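PDB 6ORH: glycoside hydrolase from Streptococcus pneumoniae serotype 4, which probably hydrolyses terminal alpha-L-fucose linkages in host glycans, contributing to the breakdown of host-derived carbohydrate antigens by the bacterium. Local coordinates for residues Lys307-Glu310 / Arg311-Phe315; Asp271-Ser274 / Leu275-Val279; Ala144-Leu147 / Ala148-Glu152; Arg61-Glu65 / Thr66-Lys70. The protein carries 2 engineered substitutions. All blocks are in the same frame, centred on the assembly; numbering follows the deposited sequence. Where two conformers were deposited one is given.

Overall arrangement
All four contacts lie in the alpha-L-fucosidase domain, a TIM-barrel fold, and each lies at or along one helix. Contacts 1, 2 and 4 form one neighbourhood. Contact 1, in helix 306-322, sits in the middle: its centre is about 9 Å from that of contact 2 and about 11 Å from that of contact 4. It touches both, whereas contacts 2 and 4 stay about 8 Å apart at their nearest atoms. Contact 3, on helix 139-154, is remote, its centre about 36 Å from that of contact 1. None lines the glycan pocket. The side chain of Lys273 is about 11 Å from a bound N-acetylglucosamine, and that of Tyr146 about 11 Å from a bound galactose.

Contact 1: Lys307-Glu310 / Arg311-Phe315; sequences KDIE and RLYEF
Tyr313 lies along Ile309, one helical turn earlier, and both side chains point the same way. Its CB is 3.7 Å from Glu310 O, a backbone contact at the root of the side chain. CG is anti to the carbonyl carbon (chi1 -78°), which directs the ring over the preceding turn. There CD2 approaches Ile309 O to 3.2 Å, with the oxygen at the ring edge. One atom further out, CE2 touches Ile309 CG2 at 3.6 Å. This methyl also lies in the ring plane, so the isoleucine meets an edge of the tyrosine and not a face. At the tip, OH is hydrogen-bonded to Glu65 OE1 of helix 56-65.

A charged cluster occupies another side of the helix. Arg311 NE donates to Glu314 OE1 at 2.9 Å in a nearly straight hydrogen bond (165°) that is part of a salt bridge. The oxygen lies close to the guanidinium plane, but the nitrogen comes from above the carboxylate plane. Glu310 CG lies 3.6 Å from Glu314 OE2, and the two carboxylate planes are nearly parallel. Their OE2 atoms are 4.4 Å apart; water 1 bridges them, and also takes a weak bond from Arg311 NH2. With the arginine alongside, this probably eases the repulsion of the two carboxylates.

Arg311 NH1 bonds to Lys273 O, and Asp308 forms a salt bridge with Arg261. Around this stretch of helix 306-322, Ile309 and Tyr313 pack on helix 56-65, Arg311 and Phe315 on helix 275-284, and Leu312 and Phe315 on strand 292-295.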
loop_
_atom_site.group_PDB
_atom_site.type_symbol
_atom_site.label_atom_id
_atom_site.label_comp_id
_atom_site.label_asym_id
_atom_site.label_seq_id
_atom_site.Cartn_x
_atom_site.Cartn_y
_atom_site.Cartn_z
ATOM N N LYS A 307 4.583 5.707 -29.290
ATOM C CA LYS A 307 3.571 5.589 -28.242
ATOM C C LYS A 307 4.198 5.983 -26.903
ATOM O O LYS A 307 3.603 6.763 -26.158
ATOM C CB LYS A 307 3.029 4.162 -28.162
ATOM C CG LYS A 307 2.395 3.654 -29.463
ATOM C CD LYS A 307 1.867 2.213 -29.400
ATOM C CE LYS A 307 2.874 1.154 -28.972
ATOM N NZ LYS A 307 4.013 1.021 -29.917
ATOM N N ASP A 308 5.449 5.539 -26.690
ATOM C CA ASP A 308 6.142 5.897 -25.453
ATOM C C ASP A 308 6.307 7.407 -25.344
ATOM O O ASP A 308 6.148 7.989 -24.277
ATOM C CB ASP A 308 7.539 5.271 -25.362
ATOM C CG ASP A 308 7.547 3.754 -25.339
ATOM O OD1 ASP A 308 6.510 3.147 -25.706
ATOM O OD2 ASP A 308 8.589 3.181 -24.962
ATOM N N ILE A 309 6.707 8.063 -26.454
ATOM C CA ILE A 309 6.860 9.497 -26.445
ATOM C C ILE A 309 5.533 10.183 -26.089
ATOM O O ILE A 309 5.498 11.086 -25.249
ATOM C CB ILE A 309 7.415 9.974 -27.806
ATOM C CG1 ILE A 309 8.825 9.424 -28.038
ATOM C CG2 ILE A 309 7.388 11.493 -27.869
ATOM C CD1 ILE A 309 9.302 9.555 -29.513
ATOM N N GLU A 310 4.438 9.773 -26.754
ATOM C CA GLU A 310 3.139 10.368 -26.485
ATOM C C GLU A 310 2.811 10.248 -24.990
ATOM O O GLU A 310 2.356 11.219 -24.375
ATOM C CB GLU A 310 2.099 9.661 -27.359
ATOM C CG GLU A 310 0.706 10.218 -27.201
ATOM C CD GLU A 310 -0.125 9.750 -28.382
ATOM O OE1 GLU A 310 -0.387 10.601 -29.272
ATOM O OE2 GLU A 310 -0.446 8.526 -28.445
ATOM N N ARG A 311 3.107 9.071 -24.437
ATOM C CA ARG A 311 2.784 8.745 -23.052
ATOM C C ARG A 311 3.602 9.618 -22.092
ATOM O O ARG A 311 3.094 10.080 -21.066
ATOM C CB ARG A 311 2.988 7.240 -22.863
ATOM C CG ARG A 311 2.609 6.694 -21.495
ATOM C CD ARG A 311 1.150 6.911 -21.116
ATOM N NE ARG A 311 0.158 6.889 -22.191
ATOM C CZ ARG A 311 -0.300 5.814 -22.817
ATOM N NH1 ARG A 311 0.180 4.612 -22.552
ATOM N NH2 ARG A 311 -1.239 5.959 -23.743
ATOM N N LEU A 312 4.871 9.899 -22.438
ATOM C CA LEU A 312 5.648 10.788 -21.582
ATOM C C LEU A 312 5.096 12.216 -21.544
ATOM O O LEU A 312 5.127 12.852 -20.495
ATOM C CB LEU A 312 7.122 10.781 -22.017
ATOM C CG LEU A 312 7.866 9.465 -21.855
ATOM C CD1 LEU A 312 9.290 9.658 -22.355
ATOM C CD2 LEU A 312 7.857 9.041 -20.385
ATOM N N TYR A 313 4.630 12.747 -22.700
ATOM C CA TYR A 313 4.032 14.070 -22.700
ATOM C C TYR A 313 2.725 14.054 -21.894
ATOM O O TYR A 313 2.473 14.991 -21.152
ATOM C CB TYR A 313 3.804 14.572 -24.136
ATOM C CG TYR A 313 5.066 15.078 -24.799
ATOM C CD1 TYR A 313 5.550 16.355 -24.550
ATOM C CD2 TYR A 313 5.798 14.240 -25.629
ATOM C CE1 TYR A 313 6.722 16.807 -25.139
ATOM C CE2 TYR A 313 6.979 14.673 -26.220
ATOM C CZ TYR A 313 7.441 15.947 -25.959
ATOM O OH TYR A 313 8.624 16.355 -26.520
ATOM N N GLU A 314 1.975 12.963 -21.998
ATOM C CA GLU A 314 0.699 12.867 -21.282
ATOM C C GLU A 314 0.985 12.863 -19.778
ATOM O O GLU A 314 0.270 13.489 -19.007
ATOM C CB GLU A 314 -0.026 11.568 -21.621
ATOM C CG GLU A 314 -0.673 11.614 -23.001
ATOM C CD GLU A 314 -1.308 10.320 -23.470
ATOM O OE1 GLU A 314 -1.284 9.331 -22.713
ATOM O OE2 GLU A 314 -1.822 10.295 -24.617
ATOM N N PHE A 315 2.074 12.196 -19.385
ATOM C CA PHE A 315 2.419 12.096 -17.968
ATOM C C PHE A 315 2.863 13.465 -17.450
ATOM O O PHE A 315 2.501 13.893 -16.351
ATOM C CB PHE A 315 3.451 10.968 -17.806
ATOM C CG PHE A 315 3.982 10.644 -16.424
ATOM C CD1 PHE A 315 3.186 10.760 -15.296
ATOM C CD2 PHE A 315 5.245 10.078 -16.297
ATOM C CE1 PHE A 315 3.684 10.432 -14.036
ATOM C CE2 PHE A 315 5.730 9.702 -15.043
ATOM C CZ PHE A 315 4.954 9.890 -13.913
HETATM O O HOH W 1 -1.799 7.861 -25.869
#

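Contact 2: Asp271-Ser274 / Leu275-Val279; sequences DPKS and LEELV
Glu277 reaches back to Ser274 and passes Lys273 at about a right angle. The glutamate is extended beyond CG, which brings OE2 to within 3.5 Å of Lys273 CB. The contact is with the root of the lysine; its chain runs on, and NZ bonds to Ser259 O. The same OE2 accepts from Ser274 N at 2.9 Å. The donor comes on the anti side of the carboxylate, 27° out of its plane.

Ser274 answers in the other direction. Its OG sits between the backbone N and the carbonyl carbon (chi1 65°), where it accepts from Glu277 N at 3.0 Å. This pair of exchanged bonds is a capping box, with Ser274 as the N-cap of helix 275-284. Each residue thus satisfies a backbone N-H of the other. Glu277 also runs past Ser274 OG, its CG 3.3 Å away.

Leu278 N donates to Ser274 O at 2.9 Å. Leu278 CG lies 3.6 Å from that same oxygen. Pro272, two residues before the cap, packs on Asp308 of helix 306-322. Glu276, modelled in two conformers, comes near Glu276 of the second subunit.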
loop_
_atom_site.group_PDB
_atom_site.type_symbol
_atom_site.label_atom_id
_atom_site.label_comp_id
_atom_site.label_asym_id
_atom_site.label_seq_id
_atom_site.Cartn_x
_atom_site.Cartn_y
_atom_site.Cartn_z
ATOM N N ASP A 271 3.724 -2.909 -25.280
ATOM C CA ASP A 271 3.178 -1.568 -25.245
ATOM C C ASP A 271 3.612 -0.867 -23.965
ATOM O O ASP A 271 3.789 -1.534 -22.937
ATOM C CB ASP A 271 1.652 -1.652 -25.271
ATOM C CG ASP A 271 1.146 -2.164 -26.609
ATOM O OD1 ASP A 271 1.499 -1.560 -27.626
ATOM O OD2 ASP A 271 0.399 -3.158 -26.618
ATOM N N PRO A 272 3.713 0.481 -23.954
ATOM C CA PRO A 272 3.990 1.223 -22.722
ATOM C C PRO A 272 2.812 1.163 -21.757
ATOM O O PRO A 272 1.662 0.965 -22.162
ATOM C CB PRO A 272 4.142 2.682 -23.151
ATOM C CG PRO A 272 3.351 2.726 -24.464
ATOM C CD PRO A 272 3.532 1.377 -25.112
ATOM N N LYS A 273 3.122 1.378 -20.475
ATOM C CA LYS A 273 2.112 1.486 -19.438
ATOM C C LYS A 273 1.111 2.591 -19.759
ATOM O O LYS A 273 1.428 3.615 -20.364
ATOM C CB LYS A 273 2.833 1.737 -18.106
ATOM C CG LYS A 273 3.511 0.480 -17.575
ATOM C CD LYS A 273 4.276 0.749 -16.285
ATOM C CE LYS A 273 4.890 -0.481 -15.628
ATOM N NZ LYS A 273 5.788 -1.257 -16.507
ATOM N N SER A 274 -0.136 2.433 -19.285
ATOM C CA SER A 274 -1.112 3.508 -19.415
ATOM C C SER A 274 -0.750 4.721 -18.554
ATOM O O SER A 274 0.019 4.612 -17.577
ATOM C CB SER A 274 -2.501 3.017 -19.021
ATOM O OG SER A 274 -2.510 2.679 -17.629
ATOM N N LEU A 275 -1.374 5.861 -18.859
ATOM C CA LEU A 275 -1.246 7.019 -17.990
ATOM C C LEU A 275 -1.659 6.655 -16.560
ATOM O O LEU A 275 -0.982 7.027 -15.614
ATOM C CB LEU A 275 -2.041 8.214 -18.523
ATOM C CG LEU A 275 -1.973 9.473 -17.667
ATOM C CD1 LEU A 275 -0.542 10.002 -17.583
ATOM C CD2 LEU A 275 -2.915 10.552 -18.201
ATOM N N GLU A 276 -2.790 5.951 -16.419
ATOM C CA GLU A 276 -3.312 5.549 -15.119
ATOM C C GLU A 276 -2.229 4.799 -14.342
ATOM O O GLU A 276 -1.998 5.068 -13.159
ATOM C CB GLU A 276 -4.566 4.677 -15.277
ATOM C CG GLU A 276 -5.422 4.613 -14.023
ATOM C CD GLU A 276 -6.877 4.238 -14.265
ATOM O OE1 GLU A 276 -7.379 4.549 -15.361
ATOM O OE2 GLU A 276 -7.498 3.635 -13.360
ATOM N N GLU A 277 -1.573 3.862 -15.027
ATOM C CA GLU A 277 -0.540 3.036 -14.401
ATOM C C GLU A 277 0.640 3.917 -13.974
ATOM O O GLU A 277 1.167 3.759 -12.860
ATOM C CB GLU A 277 -0.116 1.894 -15.324
ATOM C CG GLU A 277 -1.119 0.744 -15.358
ATOM C CD GLU A 277 -0.864 -0.263 -16.470
ATOM O OE1 GLU A 277 -1.296 -1.434 -16.333
ATOM O OE2 GLU A 277 -0.230 0.114 -17.486
ATOM N N LEU A 278 1.038 4.872 -14.829
ATOM C CA LEU A 278 2.180 5.699 -14.456
ATOM C C LEU A 278 1.842 6.592 -13.275
ATOM O O LEU A 278 2.715 6.919 -12.466
ATOM C CB LEU A 278 2.656 6.531 -15.658
ATOM C CG LEU A 278 3.310 5.718 -16.764
ATOM C CD1 LEU A 278 3.562 6.618 -17.983
ATOM C CD2 LEU A 278 4.612 5.078 -16.283
ATOM N N VAL A 279 0.578 7.043 -13.203
ATOM C CA VAL A 279 0.139 7.899 -12.117
ATOM C C VAL A 279 0.195 7.130 -10.798
ATOM O O VAL A 279 0.635 7.690 -9.797
ATOM C CB VAL A 279 -1.254 8.520 -12.405
ATOM C CG1 VAL A 279 -1.882 9.069 -11.133
ATOM C CG2 VAL A 279 -1.132 9.637 -13.441
#

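Contact 3: Ala144-Leu147 / Ala148-Glu152; sequences AYYL and AQLKE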
loop_
_atom_site.group_PDB
_atom_site.type_symbol
_atom_site.label_atom_id
_atom_site.label_comp_id
_atom_site.label_asym_id
_atom_site.label_seq_id
_atom_site.Cartn_x
_atom_site.Cartn_y
_atom_site.Cartn_z
ATOM N N ALA A 144 40.321 -5.038 -12.384
ATOM C CA ALA A 144 41.117 -3.999 -13.031
ATOM C C ALA A 144 40.488 -3.522 -14.344
ATOM O O ALA A 144 40.576 -2.341 -14.681
ATOM C CB ALA A 144 42.554 -4.467 -13.215
ATOM N N TYR A 145 39.845 -4.435 -15.081
ATOM C CA TYR A 145 39.126 -4.115 -16.308
ATOM C C TYR A 145 37.973 -3.160 -15.976
ATOM O O TYR A 145 37.827 -2.100 -16.605
ATOM C CB TYR A 145 38.609 -5.415 -16.949
ATOM C CG TYR A 145 37.626 -5.253 -18.082
ATOM C CD1 TYR A 145 38.010 -4.648 -19.273
ATOM C CD2 TYR A 145 36.293 -5.647 -17.974
ATOM C CE1 TYR A 145 37.126 -4.502 -20.322
ATOM C CE2 TYR A 145 35.396 -5.512 -19.029
ATOM C CZ TYR A 145 35.808 -4.900 -20.202
ATOM O OH TYR A 145 34.965 -4.718 -21.260
ATOM N N TYR A 146 37.179 -3.551 -14.974
ATOM C CA TYR A 146 36.030 -2.737 -14.558
ATOM C C TYR A 146 36.485 -1.334 -14.158
ATOM O O TYR A 146 35.910 -0.324 -14.605
ATOM C CB TYR A 146 35.225 -3.452 -13.459
ATOM C CG TYR A 146 33.876 -2.821 -13.200
ATOM C CD1 TYR A 146 33.771 -1.734 -12.335
ATOM C CD2 TYR A 146 32.729 -3.319 -13.783
ATOM C CE1 TYR A 146 32.543 -1.133 -12.097
ATOM C CE2 TYR A 146 31.488 -2.734 -13.557
ATOM C CZ TYR A 146 31.412 -1.615 -12.739
ATOM O OH TYR A 146 30.197 -1.028 -12.470
ATOM N N LEU A 147 37.514 -1.276 -13.305
ATOM C CA LEU A 147 38.038 -0.023 -12.768
ATOM C C LEU A 147 38.602 0.841 -13.899
ATOM O O LEU A 147 38.388 2.054 -13.934
ATOM C CB LEU A 147 39.107 -0.322 -11.704
ATOM C CG LEU A 147 39.747 0.919 -11.074
ATOM C CD1 LEU A 147 38.700 1.799 -10.396
ATOM C CD2 LEU A 147 40.833 0.523 -10.071
ATOM N N ALA A 148 39.341 0.227 -14.826
ATOM C CA ALA A 148 39.853 0.977 -15.970
ATOM C C ALA A 148 38.716 1.599 -16.781
ATOM O O ALA A 148 38.883 2.692 -17.311
ATOM C CB ALA A 148 40.724 0.113 -16.847
ATOM N N GLN A 149 37.575 0.907 -16.889
ATOM C CA GLN A 149 36.469 1.490 -17.634
ATOM C C GLN A 149 35.848 2.639 -16.840
ATOM O O GLN A 149 35.484 3.657 -17.442
ATOM C CB GLN A 149 35.504 0.394 -18.099
ATOM C CG GLN A 149 36.168 -0.466 -19.163
ATOM C CD GLN A 149 35.176 -1.407 -19.781
ATOM O OE1 GLN A 149 34.264 -1.920 -19.114
ATOM N NE2 GLN A 149 35.382 -1.664 -21.058
ATOM N N LEU A 150 35.694 2.466 -15.521
ATOM C CA LEU A 150 35.242 3.587 -14.697
ATOM C C LEU A 150 36.113 4.817 -14.988
ATOM O O LEU A 150 35.579 5.923 -15.139
ATOM C CB LEU A 150 35.297 3.248 -13.205
ATOM C CG LEU A 150 34.241 2.269 -12.667
ATOM C CD1 LEU A 150 34.464 2.035 -11.182
ATOM C CD2 LEU A 150 32.839 2.814 -12.916
ATOM N N LYS A 151 37.451 4.628 -15.040
ATOM C CA LYS A 151 38.365 5.746 -15.251
ATOM C C LYS A 151 38.147 6.358 -16.632
ATOM O O LYS A 151 38.100 7.582 -16.775
ATOM C CB LYS A 151 39.806 5.244 -15.085
ATOM C CG LYS A 151 40.146 4.980 -13.620
ATOM C CD LYS A 151 41.538 4.393 -13.432
ATOM C CE LYS A 151 41.887 4.189 -11.973
ATOM N NZ LYS A 151 43.255 3.628 -11.858
ATOM N N GLU A 152 38.002 5.519 -17.660
ATOM C CA GLU A 152 37.765 6.005 -19.015
ATOM C C GLU A 152 36.508 6.867 -19.071
ATOM O O GLU A 152 36.469 7.887 -19.768
ATOM C CB GLU A 152 37.452 4.862 -19.974
ATOM C CG GLU A 152 38.682 4.195 -20.490
ATOM C CD GLU A 152 38.400 3.140 -21.547
ATOM O OE1 GLU A 152 37.423 2.363 -21.396
ATOM O OE2 GLU A 152 39.148 3.126 -22.548
#
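Four backbone bonds of 2.9 to 3.0 Å, from the N atoms of Ala148, Gln149, Leu150 and Lys151 to the O atoms of Ala144, Tyr145, Tyr146 and Leu147, keep this stretch regularly helical. Tyr145 and Gln149 meet on one side of it. Gln149 OE1 lies over one face of the Tyr145 ring, 3.5 Å from CZ. Ring and amide planes are 41° apart, so the amide is tilted against the ring and does not stack flat. With CG anti to the backbone N (chi1 169°), the tyrosine ring lies where the extended Gln149 chain can cross it obliquely. Gln149 NE2 is hydrogen-bonded to Thr86 OG1, which would help to fix the turn of the amide.

On another side, Leu150 CD1 touches Tyr146 CE1 obliquely at 3.8 Å. Tyr146 also stacks on Trp188 of helix 185-196, and its OH bonds to Leu124 O. Further round, the extended Lys151 passes Leu147, with CE 4.0 Å from Leu147 CG.

Gln149 and Leu150 both pack on strand 119-124, while Leu147 and Leu150 pack on helix 185-196. Helix 139-154 connects the parallel neighbours 119-124 and 167-169, the beta-alpha-beta crossover from which TIM barrels are built.

Contact 4: Arg61-Glu65 / Thr66-Lys70; sequences RVLKE and TGFKK
Thr66 turns back onto Val62 at the end of helix 56-65, and backbone hydrogen bonds do most of the work here. Phe68 N donates to Leu63 O at 3.0 Å, and Gly67 N to Lys64 O at 3.2 Å. The second donor lies well above the carbonyl plane of Lys64. Thr66 N makes only weak bonds, to Val62 O and Leu63 O.

One side-chain hydroxyl joins this set. Thr66 OG1 donates to Val62 O at 2.8 Å. With chi1 at 60°, OG1 lies between the backbone N and the carbonyl carbon, and from there it points back at the last turn.

Water extends the polar network. Water 2 donates to Lys64 O and Phe68 O and accepts from Lys69 NZ, bridging the helix end and the following loop.

Among charged groups, Arg61 NH1 forms a salt bridge with Glu65 OE2 at 3.0 Å. The oxygen is near the guanidinium plane, but the nitrogen comes from above the carboxylate plane. Glu58 is a second partner of Arg61, and Tyr313 OH binds the other oxygen of Glu65.

Apolar contact is made by Leu63 CD2 and Phe68 CD2, 3.8 Å apart. Leu63 O lies at the edge of the Phe68 ring. Both side chains also pack on Ala25 of strand 23-27.

The ending is a Schellman motif, with Gly67 as the C-prime residue at positive phi (99°). It turns the chain from helix 56-65 into strand 70-74, which runs parallel to strand 23-27, completing a beta-alpha-beta crossover of the barrel.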
loop_
_atom_site.group_PDB
_atom_site.type_symbol
_atom_site.label_atom_id
_atom_site.label_comp_id
_atom_site.label_asym_id
_atom_site.label_seq_id
_atom_site.Cartn_x
_atom_site.Cartn_y
_atom_site.Cartn_z
ATOM N N ARG A 61 16.095 15.505 -25.830
ATOM C CA ARG A 61 15.114 16.585 -25.972
ATOM C C ARG A 61 13.764 16.158 -25.379
ATOM O O ARG A 61 13.160 16.900 -24.601
ATOM C CB ARG A 61 14.948 16.988 -27.444
ATOM C CG ARG A 61 13.934 18.121 -27.618
ATOM C CD ARG A 61 13.729 18.460 -29.097
ATOM N NE ARG A 61 13.046 17.411 -29.847
ATOM C CZ ARG A 61 11.717 17.211 -29.855
ATOM N NH1 ARG A 61 10.911 18.016 -29.164
ATOM N NH2 ARG A 61 11.215 16.212 -30.558
ATOM N N VAL A 62 13.299 14.964 -25.730
ATOM C CA VAL A 62 11.997 14.498 -25.276
ATOM C C VAL A 62 12.030 14.325 -23.759
ATOM O O VAL A 62 11.113 14.755 -23.063
ATOM C CB VAL A 62 11.538 13.226 -26.005
ATOM C CG1 VAL A 62 10.378 12.552 -25.276
ATOM C CG2 VAL A 62 11.094 13.588 -27.427
ATOM N N LEU A 63 13.111 13.732 -23.244
ATOM C CA LEU A 63 13.181 13.593 -21.785
ATOM C C LEU A 63 13.191 14.952 -21.075
ATOM O O LEU A 63 12.546 15.110 -20.042
ATOM C CB LEU A 63 14.405 12.745 -21.416
ATOM C CG LEU A 63 14.349 11.295 -21.882
ATOM C CD1 LEU A 63 15.692 10.601 -21.634
ATOM C CD2 LEU A 63 13.194 10.555 -21.208
ATOM N N LYS A 64 13.929 15.928 -21.616
ATOM C CA LYS A 64 14.002 17.250 -21.011
ATOM C C LYS A 64 12.610 17.875 -21.024
ATOM O O LYS A 64 12.140 18.393 -20.004
ATOM C CB LYS A 64 14.962 18.153 -21.790
ATOM C CG LYS A 64 15.210 19.524 -21.170
ATOM C CD LYS A 64 16.072 19.482 -19.918
ATOM C CE LYS A 64 16.421 20.863 -19.401
ATOM N NZ LYS A 64 17.361 20.832 -18.267
ATOM N N GLU A 65 11.950 17.800 -22.186
ATOM C CA GLU A 65 10.659 18.457 -22.362
ATOM C C GLU A 65 9.587 17.805 -21.495
ATOM O O GLU A 65 8.575 18.449 -21.200
ATOM C CB GLU A 65 10.211 18.471 -23.827
ATOM C CG GLU A 65 11.050 19.410 -24.691
ATOM C CD GLU A 65 10.511 19.470 -26.115
ATOM O OE1 GLU A 65 9.382 18.944 -26.367
ATOM O OE2 GLU A 65 11.228 20.042 -26.977
ATOM N N THR A 66 9.793 16.540 -21.082
ATOM C CA THR A 66 8.768 15.840 -20.320
ATOM C C THR A 66 9.139 15.730 -18.841
ATOM O O THR A 66 8.522 14.905 -18.149
ATOM C CB THR A 66 8.405 14.489 -20.947
ATOM O OG1 THR A 66 9.537 13.613 -21.030
ATOM C CG2 THR A 66 7.842 14.676 -22.348
ATOM N N GLY A 67 10.138 16.512 -18.401
ATOM C CA GLY A 67 10.360 16.820 -16.979
ATOM C C GLY A 67 11.451 15.987 -16.281
ATOM O O GLY A 67 11.642 16.100 -15.064
ATOM N N PHE A 68 12.182 15.174 -17.041
ATOM C CA PHE A 68 13.245 14.356 -16.470
ATOM C C PHE A 68 14.481 15.226 -16.258
ATOM O O PHE A 68 14.776 16.079 -17.101
ATOM C CB PHE A 68 13.506 13.143 -17.379
ATOM C CG PHE A 68 12.344 12.176 -17.419
ATOM C CD1 PHE A 68 12.232 11.206 -16.431
ATOM C CD2 PHE A 68 11.311 12.304 -18.347
ATOM C CE1 PHE A 68 11.140 10.345 -16.373
ATOM C CE2 PHE A 68 10.218 11.443 -18.308
ATOM C CZ PHE A 68 10.141 10.454 -17.327
ATOM N N LYS A 69 15.198 15.006 -15.139
ATOM C CA LYS A 69 16.321 15.847 -14.727
ATOM C C LYS A 69 17.648 15.090 -14.783
ATOM O O LYS A 69 18.718 15.712 -14.693
ATOM C CB LYS A 69 16.088 16.418 -13.322
ATOM C CG LYS A 69 14.784 17.194 -13.192
ATOM C CD LYS A 69 14.771 18.363 -14.151
ATOM C CE LYS A 69 13.489 19.165 -14.041
ATOM N NZ LYS A 69 13.324 20.084 -15.197
ATOM N N LYS A 70 17.572 13.788 -15.081
ATOM C CA LYS A 70 18.758 12.951 -15.136
ATOM C C LYS A 70 18.475 11.801 -16.095
ATOM O O LYS A 70 17.340 11.353 -16.212
ATOM C CB LYS A 70 19.095 12.424 -13.737
ATOM C CG LYS A 70 20.295 11.481 -13.666
ATOM C CD LYS A 70 20.846 11.331 -12.241
ATOM C CE LYS A 70 19.798 10.930 -11.229
ATOM N NZ LYS A 70 20.379 11.021 -9.863
HETATM O O HOH W 2 13.217 18.357 -17.486
#